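PDB 6CL6: tail fiber protein from Pseudomonas aeruginosa, which forms the trimeric receptor-binding fibre of the R2 pyocin, a contractile injection system, and probably recognises the surface of the target bacterium. Local coordinates for residues 141-146 with 169-174; 178-183 with 195-200; 302-307 with 353-358; 329-334 with 361-366. All blocks are in the same frame, centred on the assembly; numbering follows the deposited sequence.

In the fold
Contacts 1 and 2 share one mixed sheet (strands 147-151, 169-177, 180-187 and 193-199), whereas contacts 3 and 4 lie in the C-terminal domain, their centres 142 to 146 Å from those of contacts 1 and 2. In the first pair, a loop rests on strand 169-177 and the next hairpin carries the polar work; D141 of contact 1 reaches R196 of contact 2 in a salt bridge of 2.8 Å (OD1 to NH2). Strand 297-306 beside 363-371 links contacts 3 and 4. Contact 3, buried and mostly apolar, joins two sheets, because 352-357 belongs to a separate three-stranded one; contact 4 zips up neighbouring strands within one sheet. Contacts 1, 2 and 4 are only partly buried.

Contact 1 (141-146 with 169-174); sequences DSMVTS and GLLHVY
V173 of strand 169-177 pushes its side chain into the bend of the 141-146 loop. Its CB already lies 3.3 Å from T145 O. CG1, anti to the backbone N (chi1 -178°), is likewise 3.3 Å from T145 O and also nears M143 O, while CG2 lies 3.6 Å from M143 O and 4.2 Å from M143 CB. The valine therefore sits against two carbonyl oxygens, and M143, centre of an inverse gamma turn, supplies one of them; that oxygen accepts a hydrogen bond from Q183 NE2. M143 adds an apolar touch two residues earlier on the strand, where its CB and CG both meet L171 CD2 at 3.9 Å. At the other end the backbones close in: S146 CA donates a C-H...O contact to V173 O at 3.1 Å. S146 OG itself turns to A175 N and to K128 O of the second subunit. Strand 147-151 follows the loop directly and pairs with 169-177, so the loop folds over one face of the sheet, M143 and V173 both resting on W149, while strand 180-187 borders 169-177 on its other edge and brings I181 against V173.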
# COMPACT_ATOMS: atom_id res chain seq x y z
N ASP A 141 -27.32 26.49 -5.98
CA ASP A 141 -26.92 27.54 -6.91
C ASP A 141 -27.70 28.82 -6.68
O ASP A 141 -27.29 29.89 -7.15
CB ASP A 141 -27.12 27.10 -8.38
CG ASP A 141 -26.08 26.11 -8.86
OD1 ASP A 141 -25.28 25.62 -8.06
OD2 ASP A 141 -26.05 25.80 -10.11
N SER A 142 -28.84 28.74 -6.02
CA SER A 142 -29.66 29.93 -5.74
C SER A 142 -29.25 30.64 -4.45
O SER A 142 -29.78 31.70 -4.14
CB SER A 142 -31.14 29.54 -5.65
OG SER A 142 -31.40 28.85 -4.42
N MET A 143 -28.32 30.07 -3.69
CA MET A 143 -27.90 30.65 -2.42
C MET A 143 -26.69 31.54 -2.69
O MET A 143 -25.53 31.13 -2.58
CB MET A 143 -27.60 29.55 -1.42
CG MET A 143 -28.77 28.62 -1.16
SD MET A 143 -30.25 29.42 -0.49
CE MET A 143 -29.64 29.86 1.16
N VAL A 144 -26.99 32.79 -3.09
CA VAL A 144 -25.94 33.67 -3.62
C VAL A 144 -25.78 34.94 -2.79
O VAL A 144 -25.20 35.91 -3.24
CB VAL A 144 -26.23 34.02 -5.09
CG1 VAL A 144 -26.05 32.78 -5.98
CG2 VAL A 144 -27.65 34.56 -5.24
N THR A 145 -26.31 34.95 -1.58
CA THR A 145 -26.13 36.08 -0.66
C THR A 145 -25.42 35.62 0.61
O THR A 145 -25.62 34.50 1.08
CB THR A 145 -27.49 36.75 -0.33
OG1 THR A 145 -28.23 35.95 0.58
CG2 THR A 145 -28.30 36.95 -1.59
N SER A 146 -24.56 36.48 1.14
CA SER A 146 -23.70 36.08 2.25
C SER A 146 -24.51 35.68 3.47
O SER A 146 -25.54 36.29 3.77
CB SER A 146 -22.77 37.24 2.62
OG SER A 146 -21.83 37.48 1.65
N GLY A 169 -26.41 19.27 6.87
CA GLY A 169 -25.14 19.98 7.00
C GLY A 169 -25.30 21.47 7.09
O GLY A 169 -26.40 22.01 7.03
N LEU A 170 -24.16 22.13 7.19
CA LEU A 170 -24.06 23.57 7.32
C LEU A 170 -23.51 24.22 6.07
O LEU A 170 -22.35 23.99 5.70
CB LEU A 170 -23.18 23.93 8.53
CG LEU A 170 -23.30 25.36 9.02
CD1 LEU A 170 -24.69 25.67 9.50
CD2 LEU A 170 -22.30 25.58 10.12
N LEU A 171 -24.31 25.10 5.47
CA LEU A 171 -23.89 25.89 4.32
C LEU A 171 -23.45 27.28 4.73
O LEU A 171 -24.21 28.00 5.39
CB LEU A 171 -25.02 26.03 3.31
CG LEU A 171 -24.80 26.93 2.10
CD1 LEU A 171 -23.81 26.25 1.14
CD2 LEU A 171 -26.09 27.21 1.37
N HIS A 172 -22.25 27.67 4.27
CA HIS A 172 -21.80 29.05 4.34
C HIS A 172 -21.74 29.66 2.95
O HIS A 172 -21.30 29.00 1.99
CB HIS A 172 -20.41 29.18 4.97
CG HIS A 172 -20.41 29.27 6.45
ND1 HIS A 172 -20.38 28.16 7.26
CD2 HIS A 172 -20.41 30.35 7.28
CE1 HIS A 172 -20.36 28.54 8.53
NE2 HIS A 172 -20.40 29.86 8.57
N VAL A 173 -22.18 30.90 2.82
CA VAL A 173 -22.05 31.64 1.59
C VAL A 173 -21.26 32.91 1.87
O VAL A 173 -21.67 33.72 2.71
CB VAL A 173 -23.42 31.98 0.98
CG1 VAL A 173 -23.23 32.71 -0.35
CG2 VAL A 173 -24.27 30.76 0.82
N TYR A 174 -20.17 33.10 1.15
CA TYR A 174 -19.38 34.33 1.16
C TYR A 174 -19.51 34.97 -0.22
O TYR A 174 -18.75 34.68 -1.14
CB TYR A 174 -17.94 34.07 1.54
CG TYR A 174 -17.80 33.22 2.78
CD1 TYR A 174 -18.01 33.75 4.05
CD2 TYR A 174 -17.42 31.90 2.69
CE1 TYR A 174 -17.87 33.00 5.16
CE2 TYR A 174 -17.28 31.13 3.81
CZ TYR A 174 -17.51 31.69 5.06
OH TYR A 174 -17.35 30.96 6.19

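Contact 2 (178-183 with 195-200); sequences SNFIYQ and FRCRHS. With EDO (1,2-ethanediol), chain T.
Q183 and R196 lie side by side and point the same way from a hydrogen-bonded pair of this antiparallel hairpin, their amide and guanidinium planes 36° apart. R196 approaches side-on: NE at 2.8 Å and NH2 at 2.9 Å both donate to Q183 OE1, which lies at the edge of the guanidinium but receives both nitrogens from one face of its own amide plane. The arginine is extended from CG to NE, which carries the group alongside the glutamine. R198, on the same face of the sheet, bends at chi3 (78°) and lays its guanidinium over I181, whose CG1 lies 3.7 Å from R198 NH2. That NH2 also donates in plane to a lone pair of S178 O at 3.0 Å, and a water accepting from R198 NE donates to the same carbonyl. Across the sheet, C197 SG stands over the centre of the Y182 ring, 3.7 Å from the centroid. F180 and H199 run alongside each other with their rings at 44°, F180 CE2 to H199 CD2 3.4 Å; an ethanediol, probably from the crystallisation liquor, makes a weak bond to H199 NE2. Backbone bonds join I181 with R198 and Q183 with R196. Strand 169-177 flanks this hairpin beside 180-187, and strand 202-208 flanks it beside 193-199, bringing W203 into a cation-pi contact with R196; the face of F180, Y182 and H199 meets the second subunit.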
# COMPACT_ATOMS: atom_id res chain seq x y z
N SER A 178 -20.42 39.73 -7.35
CA SER A 178 -21.26 39.01 -8.29
C SER A 178 -20.47 37.97 -9.08
O SER A 178 -21.01 36.91 -9.43
CB SER A 178 -21.91 40.04 -9.24
OG SER A 178 -20.91 40.85 -9.85
N ASN A 179 -19.20 38.22 -9.37
CA ASN A 179 -18.42 37.26 -10.14
C ASN A 179 -17.60 36.31 -9.29
O ASN A 179 -16.82 35.56 -9.85
CB ASN A 179 -17.50 37.98 -11.12
CG ASN A 179 -18.26 38.47 -12.34
OD1 ASN A 179 -19.39 38.04 -12.60
ND2 ASN A 179 -17.66 39.36 -13.09
N PHE A 180 -17.75 36.35 -7.96
CA PHE A 180 -17.04 35.44 -7.05
C PHE A 180 -17.94 35.19 -5.83
O PHE A 180 -17.93 35.96 -4.87
CB PHE A 180 -15.70 36.00 -6.63
CG PHE A 180 -14.71 36.17 -7.74
CD1 PHE A 180 -14.68 37.36 -8.48
CD2 PHE A 180 -13.80 35.17 -8.04
CE1 PHE A 180 -13.76 37.53 -9.50
CE2 PHE A 180 -12.87 35.33 -9.03
CZ PHE A 180 -12.86 36.52 -9.78
N ILE A 181 -18.76 34.14 -5.92
CA ILE A 181 -19.63 33.70 -4.85
C ILE A 181 -19.04 32.42 -4.30
O ILE A 181 -19.01 31.40 -5.00
CB ILE A 181 -21.07 33.44 -5.30
CG1 ILE A 181 -21.69 34.63 -6.03
CG2 ILE A 181 -21.93 33.01 -4.08
CD1 ILE A 181 -21.90 35.84 -5.19
N TYR A 182 -18.53 32.45 -3.08
CA TYR A 182 -17.91 31.26 -2.46
C TYR A 182 -18.92 30.57 -1.55
O TYR A 182 -19.72 31.24 -0.88
CB TYR A 182 -16.68 31.68 -1.66
CG TYR A 182 -15.55 32.22 -2.51
CD1 TYR A 182 -15.50 33.55 -2.90
CD2 TYR A 182 -14.51 31.39 -2.91
CE1 TYR A 182 -14.48 34.03 -3.68
CE2 TYR A 182 -13.47 31.87 -3.67
CZ TYR A 182 -13.46 33.17 -4.07
OH TYR A 182 -12.43 33.66 -4.84
N GLN A 183 -18.88 29.24 -1.53
CA GLN A 183 -19.67 28.43 -0.61
C GLN A 183 -18.79 27.36 0.04
O GLN A 183 -17.86 26.84 -0.58
CB GLN A 183 -20.85 27.73 -1.32
CG GLN A 183 -21.82 28.68 -2.02
CD GLN A 183 -22.96 27.97 -2.67
OE1 GLN A 183 -22.80 26.84 -3.18
NE2 GLN A 183 -24.15 28.60 -2.66
N PHE A 195 -16.03 22.69 -0.64
CA PHE A 195 -16.03 24.10 -1.01
C PHE A 195 -16.13 24.27 -2.54
O PHE A 195 -15.71 23.42 -3.32
CB PHE A 195 -14.80 24.82 -0.42
CG PHE A 195 -13.51 24.24 -0.81
CD1 PHE A 195 -12.97 23.18 -0.09
CD2 PHE A 195 -12.81 24.74 -1.90
CE1 PHE A 195 -11.74 22.61 -0.49
CE2 PHE A 195 -11.59 24.20 -2.28
CZ PHE A 195 -11.05 23.13 -1.58
N ARG A 196 -16.71 25.40 -2.95
CA ARG A 196 -16.78 25.73 -4.36
C ARG A 196 -17.00 27.24 -4.49
O ARG A 196 -17.22 27.96 -3.51
CB ARG A 196 -17.89 24.96 -5.09
CG ARG A 196 -19.30 25.46 -4.81
CD ARG A 196 -20.39 24.74 -5.61
NE ARG A 196 -21.72 25.27 -5.27
CZ ARG A 196 -22.79 25.18 -6.04
NH1 ARG A 196 -22.74 24.56 -7.22
NH2 ARG A 196 -23.95 25.71 -5.63
N CYS A 197 -16.94 27.71 -5.74
CA CYS A 197 -17.11 29.12 -6.08
C CYS A 197 -17.85 29.28 -7.39
O CYS A 197 -17.52 28.60 -8.39
CB CYS A 197 -15.74 29.80 -6.22
SG CYS A 197 -15.77 31.58 -6.60
N ARG A 198 -18.80 30.22 -7.42
CA ARG A 198 -19.41 30.67 -8.67
C ARG A 198 -18.56 31.77 -9.26
O ARG A 198 -18.48 32.88 -8.70
CB ARG A 198 -20.84 31.13 -8.49
CG ARG A 198 -21.55 31.28 -9.85
CD ARG A 198 -22.90 31.92 -9.69
NE ARG A 198 -22.77 33.36 -9.51
CZ ARG A 198 -23.79 34.18 -9.31
NH1 ARG A 198 -25.02 33.70 -9.25
NH2 ARG A 198 -23.57 35.47 -9.14
N HIS A 199 -17.92 31.48 -10.39
CA HIS A 199 -17.00 32.43 -11.01
C HIS A 199 -17.64 32.92 -12.31
O HIS A 199 -17.93 32.11 -13.19
CB HIS A 199 -15.64 31.80 -11.29
CG HIS A 199 -14.73 32.70 -12.05
ND1 HIS A 199 -14.12 32.34 -13.23
CD2 HIS A 199 -14.37 33.99 -11.83
CE1 HIS A 199 -13.40 33.35 -13.68
NE2 HIS A 199 -13.53 34.36 -12.84
N SER A 200 -17.86 34.22 -12.41
CA SER A 200 -18.54 34.84 -13.56
C SER A 200 -19.75 34.02 -13.96
O SER A 200 -19.95 33.66 -15.13
CB SER A 200 -17.58 35.02 -14.73
OG SER A 200 -16.69 36.09 -14.44
C1 EDO T . -10.25 35.27 -11.88
O1 EDO T . -10.91 35.43 -13.13
C2 EDO T . -8.80 34.87 -12.14
O2 EDO T . -8.04 36.05 -12.42
O HOH W 1 -20.28 34.41 -10.12

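Contact 3 (302-307 with 353-358); sequences GQVTCP and AVIRNG. With CA (calcium ion), chain I.
C306 and N357 meet through their CB atoms at 3.4 Å, where strands 302-306 and 353-357, members of different sheets, come closest in backbone register. Beside them C306 SG, anti to its own carbonyl carbon (chi1 -61°), touches I355 CG2 at 3.9 Å, and the V304 and I355 side chains cross at an angle, CG1 to CG1 4.1 Å. One polar bond closes the end of this apolar row: N357 ND2 donates to P307 O at 3.0 Å, coming from above the carbonyl plane (52° out of it) instead of along a lone pair. N357 CG is anti to the backbone N (chi1 172°), which swings the amide across to the proline. The next shell fixes that amide: ND2 also donates to A361 O, while OD1 accepts from Q331 NE2 and Y359 N. L365 of strand 363-371 packs on both I355 and N357, and I314 of strand 310-315 on both V304 and I355. Just beyond N357 the chain turns to the calcium ion, bound by G358 O at 2.4 Å, four waters, D309 and P337 O of the second subunit. An apolar join between two sheets thus ends in an amide with both its polar atoms bonded, one residue before the carbonyl that binds a calcium ion shared with the second subunit.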
# COMPACT_ATOMS: atom_id res chain seq x y z
N GLY A 302 55.19 -77.23 -18.58
CA GLY A 302 56.62 -77.21 -18.33
C GLY A 302 57.28 -78.33 -19.12
O GLY A 302 56.65 -78.97 -19.97
N GLN A 303 58.56 -78.54 -18.83
CA GLN A 303 59.31 -79.63 -19.45
C GLN A 303 60.16 -80.30 -18.37
O GLN A 303 60.45 -79.70 -17.34
CB GLN A 303 60.21 -79.15 -20.59
CG GLN A 303 59.54 -78.30 -21.64
CD GLN A 303 59.41 -76.84 -21.21
OE1 GLN A 303 60.34 -76.27 -20.62
NE2 GLN A 303 58.25 -76.22 -21.50
N VAL A 304 60.55 -81.55 -18.62
CA VAL A 304 61.31 -82.30 -17.63
C VAL A 304 62.17 -83.32 -18.36
O VAL A 304 61.74 -83.91 -19.35
CB VAL A 304 60.37 -82.95 -16.59
CG1 VAL A 304 59.49 -84.01 -17.22
CG2 VAL A 304 61.15 -83.52 -15.43
N THR A 305 63.39 -83.53 -17.86
CA THR A 305 64.26 -84.60 -18.37
C THR A 305 63.96 -85.87 -17.59
O THR A 305 64.04 -85.89 -16.35
CB THR A 305 65.73 -84.22 -18.23
OG1 THR A 305 66.01 -83.07 -19.04
CG2 THR A 305 66.63 -85.39 -18.73
N CYS A 306 63.58 -86.92 -18.32
CA CYS A 306 63.27 -88.22 -17.74
C CYS A 306 64.39 -89.22 -18.06
O CYS A 306 65.02 -89.14 -19.13
CB CYS A 306 61.95 -88.78 -18.29
SG CYS A 306 60.51 -87.82 -17.96
N PRO A 307 64.67 -90.16 -17.18
CA PRO A 307 65.62 -91.23 -17.51
C PRO A 307 64.95 -92.23 -18.44
O PRO A 307 63.73 -92.26 -18.61
CB PRO A 307 65.95 -91.87 -16.17
CG PRO A 307 65.01 -91.24 -15.13
CD PRO A 307 63.96 -90.48 -15.94
N ALA A 353 53.69 -83.84 -9.74
CA ALA A 353 53.17 -84.99 -10.47
C ALA A 353 54.35 -85.81 -10.95
O ALA A 353 55.52 -85.41 -10.84
CB ALA A 353 52.28 -84.56 -11.62
N VAL A 354 54.03 -86.99 -11.51
CA VAL A 354 55.06 -87.94 -11.95
C VAL A 354 54.90 -88.17 -13.45
O VAL A 354 53.80 -88.51 -13.91
CB VAL A 354 54.97 -89.27 -11.19
CG1 VAL A 354 56.06 -90.24 -11.68
CG2 VAL A 354 55.11 -89.03 -9.68
N ILE A 355 55.98 -87.94 -14.18
CA ILE A 355 56.01 -88.09 -15.63
C ILE A 355 56.78 -89.37 -15.93
O ILE A 355 57.93 -89.54 -15.49
CB ILE A 355 56.65 -86.88 -16.32
CG1 ILE A 355 55.91 -85.58 -15.97
CG2 ILE A 355 56.69 -87.10 -17.83
CD1 ILE A 355 54.41 -85.59 -16.26
N ARG A 356 56.14 -90.28 -16.67
CA ARG A 356 56.75 -91.56 -17.03
C ARG A 356 57.24 -91.51 -18.47
O ARG A 356 56.49 -91.12 -19.38
CB ARG A 356 55.75 -92.69 -16.85
CG ARG A 356 56.37 -94.08 -16.87
CD ARG A 356 55.37 -95.07 -16.30
NE ARG A 356 55.90 -96.42 -16.11
CZ ARG A 356 56.68 -96.78 -15.09
NH1 ARG A 356 57.07 -95.89 -14.20
NH2 ARG A 356 57.08 -98.03 -14.98
N ASN A 357 58.48 -91.94 -18.69
CA ASN A 357 59.08 -91.99 -20.02
C ASN A 357 59.27 -93.43 -20.45
O ASN A 357 60.15 -94.13 -19.92
CB ASN A 357 60.40 -91.24 -20.03
CG ASN A 357 61.15 -91.41 -21.31
OD1 ASN A 357 60.57 -91.49 -22.38
ND2 ASN A 357 62.48 -91.49 -21.21
N GLY A 358 58.46 -93.87 -21.40
CA GLY A 358 58.61 -95.21 -21.96
C GLY A 358 59.70 -95.37 -22.98
O GLY A 358 59.98 -96.50 -23.36
CA CA I . 60.68 -98.76 -23.43
O HOH W 2 61.51 -97.94 -25.54
O HOH W 3 58.20 -98.54 -23.44
O HOH W 4 60.14 -100.74 -24.65
O HOH W 5 62.83 -100.01 -23.43

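Contact 4 (329-334 with 361-366); sequences ANQTSA and AQAVLS
V364 O gathers two donors from T332 at the end of an antiparallel strand pair in the C-terminal domain, whose family belongs to the H-type lectin clan. T332 OG1 lies 2.7 Å from V364 O and above its carbonyl plane, whereas T332 N, 3.3 Å from the same V364 O, points nearly along the C=O axis. Chi1 of 71° sets OG1 between the backbone N and carbonyl carbon of T332, letting one residue offer both groups. A water adds a third donor to V364 O and links it to Q331 OE1 and S333 OG. Along the strands N330 and S366 form a hydrogen-bonded pair, N330 N to S366 O at 2.8 Å and S366 N to N330 O at 2.9 Å. Their side chains repeat the link: N330 ND2 donates to S366 OG at 2.9 Å, nearly in the amide plane, and also to F345 O of the third subunit. On the other face Q331 and L365 run side by side, a bend at chi2 (-79°) laying the glutamine's CD and OE1 against the leucine; NE2 is held by N357 and S342 O. A329 CB rests 4.3 Å from L365 CD2, and the closest side-chain touch between Q331 and L365 is OE1 to CD1 at 3.4 Å.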
# COMPACT_ATOMS: atom_id res chain seq x y z
N ALA A 329 51.77 -85.92 -20.90
CA ALA A 329 53.13 -85.60 -21.30
C ALA A 329 53.34 -85.94 -22.77
O ALA A 329 52.60 -86.72 -23.35
CB ALA A 329 54.16 -86.36 -20.45
N ASN A 330 54.38 -85.35 -23.35
CA ASN A 330 54.68 -85.42 -24.76
C ASN A 330 56.19 -85.52 -24.99
O ASN A 330 56.96 -84.81 -24.34
CB ASN A 330 54.13 -84.16 -25.48
CG ASN A 330 54.84 -83.87 -26.78
OD1 ASN A 330 54.54 -84.47 -27.83
ND2 ASN A 330 55.80 -82.97 -26.72
N GLN A 331 56.59 -86.42 -25.90
CA GLN A 331 57.98 -86.57 -26.29
C GLN A 331 58.40 -85.42 -27.19
O GLN A 331 57.77 -85.16 -28.21
CB GLN A 331 58.19 -87.90 -27.04
CG GLN A 331 57.85 -89.16 -26.26
CD GLN A 331 58.94 -89.54 -25.26
OE1 GLN A 331 60.02 -88.95 -25.27
NE2 GLN A 331 58.66 -90.54 -24.41
N THR A 332 59.48 -84.72 -26.81
CA THR A 332 59.96 -83.58 -27.57
C THR A 332 61.15 -83.91 -28.45
O THR A 332 61.68 -83.01 -29.10
CB THR A 332 60.35 -82.43 -26.64
OG1 THR A 332 61.55 -82.76 -25.93
CG2 THR A 332 59.24 -82.14 -25.65
N SER A 333 61.59 -85.18 -28.50
CA SER A 333 62.76 -85.53 -29.28
C SER A 333 62.38 -86.40 -30.48
O SER A 333 61.26 -86.88 -30.62
CB SER A 333 63.81 -86.27 -28.43
OG SER A 333 63.32 -87.54 -28.01
N ALA A 334 63.36 -86.56 -31.37
CA ALA A 334 63.24 -87.43 -32.54
C ALA A 334 63.57 -88.85 -32.10
O ALA A 334 64.61 -89.43 -32.44
CB ALA A 334 64.16 -86.94 -33.65
N ALA A 361 65.75 -94.18 -23.66
CA ALA A 361 66.88 -93.28 -23.50
C ALA A 361 66.42 -92.07 -22.71
O ALA A 361 65.25 -91.72 -22.72
CB ALA A 361 67.46 -92.83 -24.84
N GLN A 362 67.37 -91.44 -22.02
CA GLN A 362 67.09 -90.15 -21.40
C GLN A 362 66.46 -89.21 -22.42
O GLN A 362 66.94 -89.10 -23.56
CB GLN A 362 68.38 -89.54 -20.85
CG GLN A 362 68.19 -88.23 -20.10
CD GLN A 362 69.44 -87.74 -19.38
OE1 GLN A 362 69.67 -88.08 -18.22
NE2 GLN A 362 70.26 -86.95 -20.08
N ALA A 363 65.39 -88.52 -22.01
CA ALA A 363 64.66 -87.74 -22.98
C ALA A 363 63.91 -86.62 -22.28
O ALA A 363 63.47 -86.76 -21.15
CB ALA A 363 63.66 -88.56 -23.80
N VAL A 364 63.77 -85.52 -22.99
CA VAL A 364 63.01 -84.37 -22.50
C VAL A 364 61.56 -84.55 -22.90
O VAL A 364 61.25 -84.72 -24.08
CB VAL A 364 63.57 -83.06 -23.03
CG1 VAL A 364 62.65 -81.93 -22.60
CG2 VAL A 364 65.00 -82.82 -22.51
N LEU A 365 60.67 -84.52 -21.91
CA LEU A 365 59.23 -84.57 -22.13
C LEU A 365 58.60 -83.26 -21.69
O LEU A 365 58.93 -82.72 -20.62
CB LEU A 365 58.61 -85.74 -21.36
CG LEU A 365 58.74 -87.13 -22.03
CD1 LEU A 365 60.19 -87.56 -22.17
CD2 LEU A 365 57.94 -88.16 -21.22
N SER A 366 57.72 -82.74 -22.52
CA SER A 366 56.89 -81.62 -22.09
C SER A 366 55.61 -82.16 -21.48
O SER A 366 55.26 -83.33 -21.65
CB SER A 366 56.59 -80.67 -23.25
OG SER A 366 55.90 -81.35 -24.28
O HOH W 6 61.52 -86.84 -26.16